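Local coordinates for protein PA-I Galactophilic Lectin (Enterobacter cloacae, PDB 6YGQ) that probably binds galactose-type sugars through a bound calcium ion, acting as a lectin, at residues T38-I52 with H102-L116. Residues are numbered along the deposited sequence; the frame is centred on the assembly and turned at random.
Sequences TNTGVALKAGEIITI and HKYRWSVPAEGTLTL
The indole of Trp106 is met obliquely at CE3 by Ile50 CD1 (3.8 Å), and Ile52 CD1 comes to the same ring carbon; Lys103 CD lies on one face, offset toward the rim, and the ring of Tyr97, from strand 95-98, meets the indole with the planes at about 55°. The Tyr104 ring has Arg105 CG over its centre, and Thr51 OG1 reaches Tyr104 CD1 obliquely.

The setting illustrates how a beta-sandwich of the PA-IL-like kind is closed at one end: two paired connections pass together from one sheet to the other. Strand 38-44 lies antiparallel to 112-116 in one sheet, strand 49-52 to 102-107 in the other, and the loops between them are tied by hydrogen bonds from Gly47 N to Val108 O (2.9 Å) and from Val108 N to Glu48 O. Inside the bend, Val108 CG2 touches Leu44 CD1 and Ile50 CG1, both at 3.9 Å. Ile50 holds CG1 between its backbone N and carbonyl carbon (chi1 63°), which sets its chain alongside the indole.

Each ladder is interrupted by a beta bulge. At the one between Ile50 and Ile52, Thr51 OG1 accepts an almost straight bond from Arg105 N (3.0 Å, 170°) and is also hydrogen-bonded to Glu139 of its own chain. The same corner faces the second subunit of the assembly: Arg105 NH2 forms a salt bridge with Glu139 of that subunit, whose carboxylate also bonds Tyr104 OH.

At the other bulge, Thr40 grips one carbonyl twice. Leu114 O accepts from Thr40 N at 3.0 Å and from Thr40 OG1 at 2.7 Å, while that hydroxyl oxygen receives Val42 N (3.1 Å), closing an ST turn.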
# COMPACT_ATOMS: atom_id res chain seq x y z
N THR A 38 -9.30 15.50 -1.44
CA THR A 38 -9.37 15.65 -2.89
C THR A 38 -10.74 15.19 -3.36
O THR A 38 -11.14 14.06 -3.10
CB THR A 38 -8.27 14.84 -3.58
OG1 THR A 38 -6.99 15.29 -3.14
CG2 THR A 38 -8.37 14.99 -5.10
N ASN A 39 -11.46 16.09 -4.04
CA ASN A 39 -12.71 15.72 -4.70
C ASN A 39 -12.35 15.08 -6.04
O ASN A 39 -11.93 15.77 -6.97
CB ASN A 39 -13.59 16.95 -4.89
CG ASN A 39 -14.88 16.64 -5.63
OD1 ASN A 39 -15.12 15.50 -6.04
ND2 ASN A 39 -15.71 17.65 -5.82
N THR A 40 -12.49 13.75 -6.12
CA THR A 40 -12.13 13.04 -7.34
C THR A 40 -13.10 13.33 -8.48
O THR A 40 -12.75 13.09 -9.64
CB THR A 40 -12.10 11.53 -7.11
OG1 THR A 40 -13.44 11.04 -6.95
CG2 THR A 40 -11.27 11.17 -5.88
N GLY A 41 -14.30 13.82 -8.18
CA GLY A 41 -15.30 14.01 -9.21
C GLY A 41 -15.93 12.74 -9.74
O GLY A 41 -16.75 12.81 -10.65
N VAL A 42 -15.56 11.59 -9.19
CA VAL A 42 -16.13 10.31 -9.61
C VAL A 42 -17.50 10.18 -8.95
O VAL A 42 -17.61 10.07 -7.73
CB VAL A 42 -15.22 9.14 -9.23
CG1 VAL A 42 -15.90 7.81 -9.54
CG2 VAL A 42 -13.88 9.25 -9.96
N ALA A 43 -18.55 10.20 -9.77
CA ALA A 43 -19.92 10.06 -9.28
C ALA A 43 -20.25 8.58 -9.18
O ALA A 43 -20.39 7.90 -10.21
CB ALA A 43 -20.89 10.79 -10.21
N LEU A 44 -20.38 8.08 -7.96
CA LEU A 44 -20.66 6.67 -7.72
C LEU A 44 -22.14 6.47 -7.42
O LEU A 44 -22.83 7.36 -6.91
CB LEU A 44 -19.83 6.14 -6.55
CG LEU A 44 -18.32 6.15 -6.72
CD1 LEU A 44 -17.66 5.87 -5.37
CD2 LEU A 44 -17.88 5.13 -7.75
N LYS A 45 -22.62 5.27 -7.74
CA LYS A 45 -23.96 4.84 -7.36
C LYS A 45 -23.85 3.58 -6.52
O LYS A 45 -22.95 2.75 -6.73
CB LYS A 45 -24.84 4.60 -8.59
CG LYS A 45 -25.26 5.88 -9.30
CD LYS A 45 -26.32 5.66 -10.39
CE LYS A 45 -27.46 4.74 -9.96
NZ LYS A 45 -28.42 4.47 -11.07
N ALA A 46 -24.75 3.45 -5.56
CA ALA A 46 -24.76 2.29 -4.68
C ALA A 46 -24.74 1.01 -5.50
O ALA A 46 -25.48 0.88 -6.49
CB ALA A 46 -25.99 2.33 -3.77
N GLY A 47 -23.89 0.07 -5.11
CA GLY A 47 -23.80 -1.22 -5.74
C GLY A 47 -22.69 -1.35 -6.76
O GLY A 47 -22.32 -2.48 -7.11
N GLU A 48 -22.17 -0.24 -7.27
CA GLU A 48 -20.99 -0.30 -8.12
C GLU A 48 -19.81 -0.85 -7.33
O GLU A 48 -19.73 -0.70 -6.11
CB GLU A 48 -20.67 1.09 -8.69
CG GLU A 48 -21.74 1.63 -9.63
CD GLU A 48 -21.46 3.03 -10.13
OE1 GLU A 48 -20.62 3.73 -9.53
OE2 GLU A 48 -22.08 3.45 -11.13
N ILE A 49 -18.89 -1.50 -8.03
CA ILE A 49 -17.70 -2.09 -7.42
C ILE A 49 -16.48 -1.33 -7.93
O ILE A 49 -16.27 -1.22 -9.15
CB ILE A 49 -17.58 -3.59 -7.73
CG1 ILE A 49 -18.84 -4.33 -7.30
CG2 ILE A 49 -16.35 -4.17 -7.03
CD1 ILE A 49 -18.85 -5.80 -7.67
N ILE A 50 -15.68 -0.80 -7.00
CA ILE A 50 -14.48 -0.06 -7.35
C ILE A 50 -13.31 -0.56 -6.53
O ILE A 50 -13.48 -1.18 -5.47
CB ILE A 50 -14.66 1.47 -7.15
CG1 ILE A 50 -14.92 1.81 -5.69
CG2 ILE A 50 -15.79 1.99 -8.03
CD1 ILE A 50 -14.78 3.29 -5.37
N THR A 51 -12.11 -0.29 -7.03
CA THR A 51 -10.87 -0.61 -6.33
C THR A 51 -10.04 0.65 -6.20
O THR A 51 -9.85 1.38 -7.18
CB THR A 51 -10.09 -1.70 -7.07
OG1 THR A 51 -10.77 -2.96 -6.93
CG2 THR A 51 -8.68 -1.81 -6.52
N ILE A 52 -9.56 0.92 -4.99
CA ILE A 52 -8.72 2.07 -4.70
C ILE A 52 -7.35 1.56 -4.27
O ILE A 52 -7.26 0.66 -3.43
CB ILE A 52 -9.34 2.98 -3.62
CG1 ILE A 52 -10.78 3.35 -3.99
CG2 ILE A 52 -8.50 4.23 -3.44
CD1 ILE A 52 -11.63 3.77 -2.80
N HIS A 102 -4.97 -0.03 0.12
CA HIS A 102 -5.81 -0.58 -0.93
C HIS A 102 -7.16 -0.97 -0.37
O HIS A 102 -7.26 -1.49 0.75
CB HIS A 102 -5.14 -1.79 -1.60
CG HIS A 102 -4.57 -2.78 -0.63
ND1 HIS A 102 -5.34 -3.73 0.01
CD2 HIS A 102 -3.30 -2.98 -0.20
CE1 HIS A 102 -4.57 -4.46 0.80
NE2 HIS A 102 -3.33 -4.03 0.69
N LYS A 103 -8.20 -0.70 -1.15
CA LYS A 103 -9.55 -1.19 -0.89
C LYS A 103 -10.00 -1.91 -2.16
O LYS A 103 -10.33 -1.27 -3.16
CB LYS A 103 -10.50 -0.06 -0.53
CG LYS A 103 -11.67 -0.53 0.31
CD LYS A 103 -12.61 0.61 0.65
CE LYS A 103 -13.13 0.49 2.08
NZ LYS A 103 -13.86 -0.79 2.34
N TYR A 104 -10.01 -3.24 -2.11
CA TYR A 104 -10.15 -4.07 -3.30
C TYR A 104 -11.59 -4.53 -3.46
O TYR A 104 -12.18 -5.09 -2.53
CB TYR A 104 -9.20 -5.27 -3.20
CG TYR A 104 -9.18 -6.19 -4.40
CD1 TYR A 104 -8.66 -5.77 -5.61
CD2 TYR A 104 -9.67 -7.48 -4.30
CE1 TYR A 104 -8.63 -6.62 -6.70
CE2 TYR A 104 -9.65 -8.33 -5.38
CZ TYR A 104 -9.13 -7.90 -6.58
OH TYR A 104 -9.10 -8.74 -7.67
N ARG A 105 -12.15 -4.29 -4.65
CA ARG A 105 -13.50 -4.71 -4.99
C ARG A 105 -14.50 -4.27 -3.92
O ARG A 105 -15.23 -5.06 -3.33
CB ARG A 105 -13.56 -6.22 -5.21
CG ARG A 105 -12.81 -6.68 -6.44
CD ARG A 105 -13.07 -8.14 -6.76
NE ARG A 105 -12.40 -8.53 -7.99
CZ ARG A 105 -12.87 -8.29 -9.21
NH1 ARG A 105 -14.04 -7.68 -9.37
NH2 ARG A 105 -12.18 -8.67 -10.27
N TRP A 106 -14.51 -2.96 -3.69
CA TRP A 106 -15.40 -2.35 -2.71
C TRP A 106 -16.77 -2.15 -3.33
O TRP A 106 -16.91 -1.44 -4.33
CB TRP A 106 -14.81 -1.02 -2.25
CG TRP A 106 -15.63 -0.29 -1.23
CD1 TRP A 106 -16.44 -0.83 -0.28
CD2 TRP A 106 -15.70 1.13 -1.05
NE1 TRP A 106 -17.01 0.16 0.48
CE2 TRP A 106 -16.57 1.37 0.03
CE3 TRP A 106 -15.10 2.22 -1.69
CZ2 TRP A 106 -16.87 2.66 0.48
CZ3 TRP A 106 -15.40 3.50 -1.25
CH2 TRP A 106 -16.27 3.71 -0.17
N SER A 107 -17.79 -2.76 -2.75
CA SER A 107 -19.15 -2.51 -3.20
C SER A 107 -19.62 -1.21 -2.58
O SER A 107 -19.88 -1.14 -1.37
CB SER A 107 -20.08 -3.66 -2.87
OG SER A 107 -21.34 -3.48 -3.51
N VAL A 108 -19.75 -0.17 -3.40
CA VAL A 108 -20.04 1.18 -2.92
C VAL A 108 -21.37 1.17 -2.17
O VAL A 108 -22.38 0.69 -2.71
CB VAL A 108 -20.07 2.17 -4.10
CG1 VAL A 108 -20.42 3.57 -3.60
CG2 VAL A 108 -18.74 2.17 -4.83
N PRO A 109 -21.42 1.68 -0.94
CA PRO A 109 -22.66 1.55 -0.15
C PRO A 109 -23.67 2.65 -0.38
O PRO A 109 -24.84 2.49 -0.02
CB PRO A 109 -22.15 1.56 1.29
CG PRO A 109 -20.92 2.41 1.24
CD PRO A 109 -20.31 2.22 -0.13
N ALA A 110 -23.27 3.77 -0.98
CA ALA A 110 -24.19 4.89 -1.15
C ALA A 110 -23.84 5.69 -2.39
O ALA A 110 -22.71 5.65 -2.89
CB ALA A 110 -24.19 5.80 0.09
N GLU A 111 -24.83 6.42 -2.89
CA GLU A 111 -24.66 7.27 -4.05
C GLU A 111 -24.03 8.60 -3.65
O GLU A 111 -24.43 9.21 -2.65
CB GLU A 111 -26.01 7.51 -4.73
CG GLU A 111 -25.94 8.35 -6.00
CD GLU A 111 -27.30 8.50 -6.66
OE1 GLU A 111 -28.19 9.11 -6.03
OE2 GLU A 111 -27.48 8.01 -7.79
N GLY A 112 -23.06 9.04 -4.42
CA GLY A 112 -22.40 10.30 -4.14
C GLY A 112 -21.10 10.40 -4.91
O GLY A 112 -20.69 9.49 -5.63
N THR A 113 -20.45 11.55 -4.73
CA THR A 113 -19.15 11.81 -5.34
C THR A 113 -18.05 11.43 -4.36
O THR A 113 -18.11 11.76 -3.17
CB THR A 113 -19.02 13.27 -5.74
OG1 THR A 113 -20.05 13.60 -6.67
CG2 THR A 113 -17.66 13.53 -6.38
N LEU A 114 -17.04 10.73 -4.87
CA LEU A 114 -15.97 10.20 -4.04
C LEU A 114 -14.94 11.27 -3.71
O LEU A 114 -14.40 11.92 -4.61
CB LEU A 114 -15.28 9.03 -4.75
CG LEU A 114 -14.03 8.44 -4.09
CD1 LEU A 114 -14.39 7.82 -2.76
CD2 LEU A 114 -13.37 7.42 -5.01
N THR A 115 -14.68 11.44 -2.42
CA THR A 115 -13.58 12.24 -1.92
C THR A 115 -12.58 11.33 -1.23
O THR A 115 -12.96 10.34 -0.59
CB THR A 115 -14.07 13.32 -0.96
OG1 THR A 115 -14.71 14.36 -1.71
CG2 THR A 115 -12.92 13.92 -0.16
N LEU A 116 -11.30 11.64 -1.40
CA LEU A 116 -10.21 10.93 -0.73
C LEU A 116 -9.46 11.95 0.11
O LEU A 116 -9.14 13.04 -0.37
CB LEU A 116 -9.29 10.26 -1.74
CG LEU A 116 -9.99 9.21 -2.61
CD1 LEU A 116 -9.18 8.89 -3.86
CD2 LEU A 116 -10.25 7.94 -1.81
O HOH W 1 -22.29 -4.71 -5.47